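PDB 4O5P: DUF2235 domain-containing protein from Pseudomonas aeruginosa, which acts as a phospholipase effector of type VI secretion (Tle1), probably hydrolysing membrane phospholipids through an alpha/beta-hydrolase type of catalytic domain. Local coordinates for residues Lys63-Thr68 and Pro224-Met229; Gly601-Leu606 and Val699-Gly704; Arg487-Leu492 and Ala580-Asp585. All coordinates share one frame; numbering follows the deposited sequence.

Interaction 1: residues Lys63-Thr68 and Pro224-Met229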
# COMPACT_ATOMS: atom_id res chain seq x y z
N LYS A 63 2.95 0.50 34.91
CA LYS A 63 2.42 1.03 33.65
C LYS A 63 2.62 0.05 32.49
O LYS A 63 3.63 -0.64 32.41
CB LYS A 63 3.05 2.38 33.31
CG LYS A 63 4.55 2.34 33.05
CD LYS A 63 5.14 3.73 32.80
CE LYS A 63 6.61 3.62 32.39
NZ LYS A 63 7.35 4.91 32.46
N ALA A 64 1.64 -0.02 31.60
CA ALA A 64 1.85 -0.72 30.34
C ALA A 64 2.49 0.26 29.37
O ALA A 64 2.41 1.48 29.57
CB ALA A 64 0.56 -1.26 29.79
N ILE A 65 3.15 -0.25 28.35
CA ILE A 65 3.67 0.61 27.30
C ILE A 65 2.73 0.52 26.12
O ILE A 65 2.50 -0.57 25.59
CB ILE A 65 5.11 0.21 26.89
CG1 ILE A 65 5.98 0.11 28.15
CG2 ILE A 65 5.71 1.23 25.91
CD1 ILE A 65 7.39 -0.27 27.87
N HIS A 66 2.15 1.66 25.73
CA HIS A 66 1.16 1.67 24.65
C HIS A 66 1.79 2.35 23.46
O HIS A 66 2.28 3.48 23.57
CB HIS A 66 -0.12 2.40 25.08
CG HIS A 66 -0.91 1.69 26.15
ND1 HIS A 66 -1.90 0.77 25.87
CD2 HIS A 66 -0.88 1.81 27.50
CE1 HIS A 66 -2.43 0.33 26.99
NE2 HIS A 66 -1.84 0.96 28.00
N ILE A 67 1.81 1.66 22.32
CA ILE A 67 2.55 2.14 21.16
C ILE A 67 1.69 2.16 19.90
O ILE A 67 1.18 1.13 19.48
CB ILE A 67 3.75 1.25 20.85
CG1 ILE A 67 4.70 1.15 22.06
CG2 ILE A 67 4.49 1.75 19.61
CD1 ILE A 67 5.67 -0.02 21.97
N THR A 68 1.55 3.34 19.30
CA THR A 68 0.92 3.46 17.99
C THR A 68 2.00 3.58 16.90
O THR A 68 2.93 4.39 17.03
CB THR A 68 0.00 4.69 17.92
OG1 THR A 68 -0.98 4.61 18.97
CG2 THR A 68 -0.70 4.76 16.58
N PRO A 224 8.30 2.53 38.27
CA PRO A 224 7.11 1.71 37.98
C PRO A 224 7.45 0.29 37.50
O PRO A 224 8.45 0.11 36.80
CB PRO A 224 6.43 2.49 36.84
CG PRO A 224 7.27 3.76 36.62
CD PRO A 224 8.62 3.43 37.16
N HIS A 225 6.62 -0.69 37.87
CA HIS A 225 6.75 -2.03 37.31
C HIS A 225 6.25 -2.03 35.86
O HIS A 225 5.07 -1.79 35.62
CB HIS A 225 5.94 -3.06 38.11
CG HIS A 225 6.56 -3.45 39.41
ND1 HIS A 225 7.27 -2.58 40.20
CD2 HIS A 225 6.54 -4.63 40.08
CE1 HIS A 225 7.67 -3.20 41.30
NE2 HIS A 225 7.25 -4.44 41.25
N ILE A 226 7.14 -2.31 34.91
CA ILE A 226 6.77 -2.38 33.50
C ILE A 226 6.04 -3.68 33.19
O ILE A 226 6.60 -4.76 33.37
CB ILE A 226 8.00 -2.23 32.58
CG1 ILE A 226 8.78 -0.97 32.93
CG2 ILE A 226 7.58 -2.19 31.12
CD1 ILE A 226 7.92 0.27 33.01
N LEU A 227 4.80 -3.57 32.71
CA LEU A 227 3.91 -4.72 32.66
C LEU A 227 3.79 -5.40 31.30
O LEU A 227 3.81 -6.64 31.23
CB LEU A 227 2.51 -4.30 33.11
CG LEU A 227 2.36 -4.00 34.59
CD1 LEU A 227 0.95 -3.58 34.90
CD2 LEU A 227 2.75 -5.23 35.40
N ALA A 228 3.62 -4.62 30.24
CA ALA A 228 3.35 -5.21 28.93
C ALA A 228 3.58 -4.21 27.83
O ALA A 228 3.83 -3.02 28.07
CB ALA A 228 1.90 -5.73 28.86
N MSE A 229 3.46 -4.72 26.61
CA MSE A 229 3.53 -3.90 25.42
C MSE A 229 2.32 -4.16 24.56
O MSE A 229 2.08 -5.29 24.15
CB MSE A 229 4.81 -4.19 24.66
CG MSE A 229 5.97 -3.60 25.40
SE MSE A 229 7.65 -3.61 24.54
CE MSE A 229 7.15 -3.23 22.65

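Interaction 2: residues Gly601-Leu606 and Val699-Gly704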
# COMPACT_ATOMS: atom_id res chain seq x y z
N GLY A 601 8.09 -5.64 -23.01
CA GLY A 601 8.40 -4.93 -21.79
C GLY A 601 9.74 -5.35 -21.20
O GLY A 601 10.22 -6.45 -21.44
N VAL A 602 10.34 -4.47 -20.42
CA VAL A 602 11.57 -4.82 -19.72
C VAL A 602 11.21 -5.08 -18.28
O VAL A 602 10.57 -4.24 -17.65
CB VAL A 602 12.62 -3.68 -19.81
CG1 VAL A 602 13.88 -4.06 -19.06
CG2 VAL A 602 12.96 -3.37 -21.26
N ILE A 603 11.60 -6.25 -17.76
CA ILE A 603 11.39 -6.55 -16.35
C ILE A 603 12.68 -6.32 -15.56
O ILE A 603 13.73 -6.89 -15.90
CB ILE A 603 10.87 -7.98 -16.11
CG1 ILE A 603 9.47 -8.14 -16.70
CG2 ILE A 603 10.83 -8.28 -14.61
CD1 ILE A 603 9.01 -9.58 -16.80
N ASP A 604 12.59 -5.47 -14.54
CA ASP A 604 13.76 -5.14 -13.73
C ASP A 604 13.75 -6.00 -12.48
O ASP A 604 13.06 -5.70 -11.51
CB ASP A 604 13.76 -3.65 -13.38
CG ASP A 604 14.90 -3.26 -12.46
OD1 ASP A 604 15.84 -4.07 -12.28
OD2 ASP A 604 14.86 -2.14 -11.93
N LEU A 605 14.53 -7.08 -12.52
CA LEU A 605 14.52 -8.06 -11.44
C LEU A 605 15.19 -7.56 -10.16
O LEU A 605 15.19 -8.27 -9.15
CB LEU A 605 15.12 -9.38 -11.93
CG LEU A 605 14.19 -9.87 -13.05
CD1 LEU A 605 14.89 -10.05 -14.39
CD2 LEU A 605 13.42 -11.12 -12.63
N LEU A 606 15.72 -6.34 -10.19
CA LEU A 606 16.31 -5.71 -9.01
C LEU A 606 15.22 -5.12 -8.10
O LEU A 606 15.46 -4.87 -6.91
CB LEU A 606 17.32 -4.63 -9.41
CG LEU A 606 18.62 -5.09 -10.10
CD1 LEU A 606 19.58 -3.93 -10.28
CD2 LEU A 606 19.29 -6.23 -9.34
N VAL A 699 2.73 -17.11 -13.81
CA VAL A 699 3.93 -16.44 -13.29
C VAL A 699 4.87 -16.15 -14.44
O VAL A 699 5.28 -17.06 -15.16
CB VAL A 699 4.66 -17.27 -12.22
CG1 VAL A 699 5.90 -16.53 -11.76
CG2 VAL A 699 3.74 -17.57 -11.04
N LEU A 700 5.22 -14.88 -14.61
CA LEU A 700 6.14 -14.49 -15.68
C LEU A 700 7.54 -14.40 -15.10
O LEU A 700 8.52 -14.79 -15.73
CB LEU A 700 5.72 -13.13 -16.25
CG LEU A 700 6.39 -12.62 -17.51
CD1 LEU A 700 6.18 -13.60 -18.67
CD2 LEU A 700 5.83 -11.24 -17.85
N ALA A 701 7.61 -13.87 -13.88
CA ALA A 701 8.89 -13.70 -13.21
C ALA A 701 8.70 -13.72 -11.69
O ALA A 701 7.75 -13.15 -11.16
CB ALA A 701 9.55 -12.41 -13.64
N THR A 702 9.62 -14.38 -10.99
CA THR A 702 9.55 -14.46 -9.54
C THR A 702 10.89 -14.95 -9.03
O THR A 702 11.66 -15.56 -9.79
CB THR A 702 8.43 -15.40 -9.07
OG1 THR A 702 8.25 -15.26 -7.66
CG2 THR A 702 8.78 -16.84 -9.38
N ALA A 703 11.17 -14.67 -7.76
CA ALA A 703 12.41 -15.09 -7.10
C ALA A 703 13.63 -14.63 -7.90
O ALA A 703 14.67 -15.29 -7.90
CB ALA A 703 12.43 -16.59 -6.91
N GLY A 704 13.49 -13.50 -8.60
CA GLY A 704 14.56 -12.90 -9.37
C GLY A 704 14.83 -13.49 -10.75
O GLY A 704 15.77 -13.08 -11.43

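Interaction 3: residues Arg487-Leu492 and Ala580-Asp585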
# COMPACT_ATOMS: atom_id res chain seq x y z
N ARG A 487 -20.84 10.18 -18.22
CA ARG A 487 -19.91 11.28 -18.02
C ARG A 487 -18.65 11.26 -18.91
O ARG A 487 -18.06 12.31 -19.15
CB ARG A 487 -19.48 11.37 -16.54
CG ARG A 487 -20.33 12.30 -15.67
CD ARG A 487 -21.79 11.84 -15.48
NE ARG A 487 -22.43 12.68 -14.46
CZ ARG A 487 -23.52 13.41 -14.65
NH1 ARG A 487 -24.14 13.42 -15.84
NH2 ARG A 487 -23.99 14.16 -13.66
N TYR A 488 -18.23 10.09 -19.37
CA TYR A 488 -17.03 9.99 -20.21
C TYR A 488 -17.42 9.63 -21.64
O TYR A 488 -16.97 10.29 -22.57
CB TYR A 488 -16.06 8.91 -19.70
CG TYR A 488 -15.29 9.24 -18.44
CD1 TYR A 488 -15.48 10.44 -17.76
CD2 TYR A 488 -14.35 8.34 -17.94
CE1 TYR A 488 -14.77 10.73 -16.61
CE2 TYR A 488 -13.65 8.61 -16.79
CZ TYR A 488 -13.86 9.81 -16.13
OH TYR A 488 -13.15 10.10 -15.00
N ALA A 489 -18.22 8.59 -21.82
CA ALA A 489 -18.58 8.21 -23.19
C ALA A 489 -19.50 9.25 -23.79
O ALA A 489 -19.53 9.44 -25.01
CB ALA A 489 -19.22 6.83 -23.24
N GLY A 490 -20.26 9.93 -22.93
CA GLY A 490 -21.19 10.96 -23.39
C GLY A 490 -20.54 12.32 -23.59
O GLY A 490 -21.24 13.32 -23.80
N GLY A 491 -19.21 12.35 -23.54
CA GLY A 491 -18.45 13.58 -23.72
C GLY A 491 -18.23 14.35 -22.42
O GLY A 491 -19.11 15.08 -21.97
N LEU A 492 -17.05 14.20 -21.83
CA LEU A 492 -16.75 14.81 -20.53
C LEU A 492 -16.72 16.34 -20.49
O LEU A 492 -17.13 16.94 -19.49
CB LEU A 492 -15.42 14.27 -20.01
CG LEU A 492 -15.02 14.73 -18.61
CD1 LEU A 492 -16.09 14.34 -17.62
CD2 LEU A 492 -13.70 14.09 -18.24
N ALA A 580 -11.46 9.89 -23.09
CA ALA A 580 -11.37 9.47 -24.49
C ALA A 580 -11.03 7.98 -24.58
O ALA A 580 -11.52 7.26 -25.48
CB ALA A 580 -10.35 10.31 -25.25
N GLU A 581 -10.20 7.52 -23.64
CA GLU A 581 -9.85 6.10 -23.53
C GLU A 581 -11.06 5.23 -23.23
O GLU A 581 -11.36 4.30 -23.99
CB GLU A 581 -8.77 5.87 -22.47
CG GLU A 581 -7.41 6.35 -22.91
CD GLU A 581 -6.34 6.00 -21.92
OE1 GLU A 581 -6.66 5.82 -20.74
OE2 GLU A 581 -5.17 5.92 -22.33
N PHE A 582 -11.74 5.52 -22.12
CA PHE A 582 -12.97 4.82 -21.79
C PHE A 582 -13.94 4.80 -22.96
O PHE A 582 -14.50 3.75 -23.28
CB PHE A 582 -13.68 5.46 -20.59
CG PHE A 582 -14.98 4.78 -20.26
CD1 PHE A 582 -14.99 3.63 -19.50
CD2 PHE A 582 -16.18 5.27 -20.75
CE1 PHE A 582 -16.18 2.99 -19.22
CE2 PHE A 582 -17.37 4.64 -20.47
CZ PHE A 582 -17.38 3.50 -19.71
N ALA A 583 -14.14 5.95 -23.60
CA ALA A 583 -15.06 6.03 -24.74
C ALA A 583 -14.67 5.05 -25.85
O ALA A 583 -15.51 4.29 -26.34
CB ALA A 583 -15.13 7.46 -25.27
N HIS A 584 -13.39 5.10 -26.25
CA HIS A 584 -12.88 4.16 -27.25
C HIS A 584 -13.14 2.70 -26.87
O HIS A 584 -13.71 1.92 -27.67
CB HIS A 584 -11.38 4.37 -27.47
CG HIS A 584 -10.80 3.48 -28.52
ND1 HIS A 584 -9.99 2.40 -28.22
CD2 HIS A 584 -10.92 3.49 -29.87
CE1 HIS A 584 -9.63 1.80 -29.33
NE2 HIS A 584 -10.18 2.43 -30.35
N ASP A 585 -12.74 2.32 -25.66
CA ASP A 585 -12.93 0.95 -25.18
C ASP A 585 -14.41 0.55 -25.22
O ASP A 585 -14.76 -0.57 -25.60
CB ASP A 585 -12.42 0.79 -23.74
CG ASP A 585 -10.90 0.84 -23.65
OD1 ASP A 585 -10.23 0.84 -24.70
OD2 ASP A 585 -10.39 0.88 -22.51

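Interaction 1: residues Lys63-Thr68 and Pro224-Met229
The backbone of Lys63 is bonded twice to the neighbouring strand: its N donates to His225 O (3.2 Å), and its O accepts from Leu227 N (3.2 Å). The next rung is shorter and straighter, Ile65 N to Ala228 O at 2.9 Å with 171° at the hydrogen. Lys63 thus pairs with Ile226 but Ile65 with Met229, so residues 225-229 spend one extra residue here, a beta bulge. On the face carrying these four side chains, Lys63 and Ile226 lie side by side, and the lysine's extended aliphatic arm brings CE to within 3.7 Å of Ile226 CD1. Ile226 CG2, anti to the backbone N, meets Ile65 CD1 at 3.8 Å. The bend at chi3 (38°) of Met229, a selenomethionine here, carries CE to Ile67 CD1 (3.6 Å).

Farther out, the lysine NZ is held by Ser108 O. Leu157 and Thr160 of helix 139-162 pack on Ile65, and Thr160 also on Ile226; branched aliphatic side chains suit this helix-covered face. The methyls of Ala64 and Ala228 touch Asp37 of helix 36-43. Neighbouring parallel strands between helices are consistent with the core sheet of the alpha/beta-hydrolase fold, the clan of the Tle1-like catalytic domain.

Interaction 2: residues Gly601-Leu606 and Val699-Gly704
Ile603 and Leu700 make the tightest apolar meeting between side chains, CD1 of the isoleucine lying 3.7 Å from CD2 of the leucine as the two branches cross obliquely. The same Ile603 CD1 reaches Ala701 CB at 4.3 Å, and Leu605 CD2 comes to that methyl at 4.2 Å. Ala701 CB is thus shared by two larger residues, and a methyl leaves room for both. Leu700 and Ala701 can both face residues 601-606 because a classic beta bulge opposite Val611 turns the chain at this corner.

A second kind of contact joins side chain to backbone: Leu605 lies over the Gly704 carbonyl, with CD2 3.3 Å from its O. Its chi2 of 121° is far from staggered, so the exact closeness of this methyl is doubtful. Ala703 and Gly704 both have positive phi, as in a type I' turn; glycine adopts this readily at the second position, whereas Ala703 takes it despite its methyl.

No hydrogen bond crosses between the segments. Within 601-606, Asp604 OD1 is met by Leu606 N, 3.1 Å away, from above the carboxylate plane, an Asx turn. Leu718 of strand 715-723 touches both Ile603 and Leu700, extending the apolar layer. The arrangement is that of two antiparallel sheets packed through aliphatic side chains, one of them ending in a tight two-residue beta hairpin, within the Tle1-like C-terminal domain.

Interaction 3: residues Arg487-Leu492 and Ala580-Asp585
Tyr488 and Phe582 meet with their side chains crossing at about a right angle, each offering its CB to the other's ring rather than stacking ring on ring. Phe582 CB sits at the edge of the tyrosine ring, near its plane, 4.0 Å from Tyr488 CD2. In return, Tyr488 CB approaches Phe582 CD2 obliquely at 3.8 Å. With CG anti to the backbone N (chi1 178°), the Phe582 ring reaches both Tyr488 CB and Ala489 CB. The alanine methyl comes up at the ring's edge, 4.0 Å from Phe582 CE2.

Beside this pair the backbones close in: Ala489 CA lies 4.1 Å from Ala583 CB, and the CA atoms of Ala489 and Ala583 are 4.4 Å apart. The small side chain of Ala583 suits so close an approach. The loop is shaped by Gly491 N donating to Tyr488 O at 3.2 Å, closing a type I turn over Ala489 and Gly490; at the backbone angles of Gly491 a CB would press on the carbonyl O of Gly490, so glycine fits here.

Tyr488 meets Trp483 edge-to-face and its side chain touches Leu575 and Ala579, while Asp661 OD2 satisfies the hydroxyl. Phe582 meets Phe682 beyond. The contact is a loop-on-helix packing, the turn just after helix 469-487 seated against helix 571-587 in the largely helical part of the Tle1-like C-terminal domain.

The three contacts are separate, none touching another. Interaction 1 lies across the chain's centre from the other two, its centre about 44 Å from that of interaction 2 and about 56 Å from that of interaction 3. Interactions 2 and 3 are nearer, about 17 Å between nearest atoms, and both belong to the Tle1-like C-terminal domain; helix 571-587 of interaction 3 is followed in the chain by strand 596-604 of interaction 2. Interaction 1 is the one that lies on a strand leading to the probable active site: strand 225-236 runs on into a likely nucleophile elbow at Gly235, Ser237 and Gly239, where Ser237, His379 and Asp281 probably form a Ser-His-Asp triad, consistent with the alpha/beta-hydrolase clan.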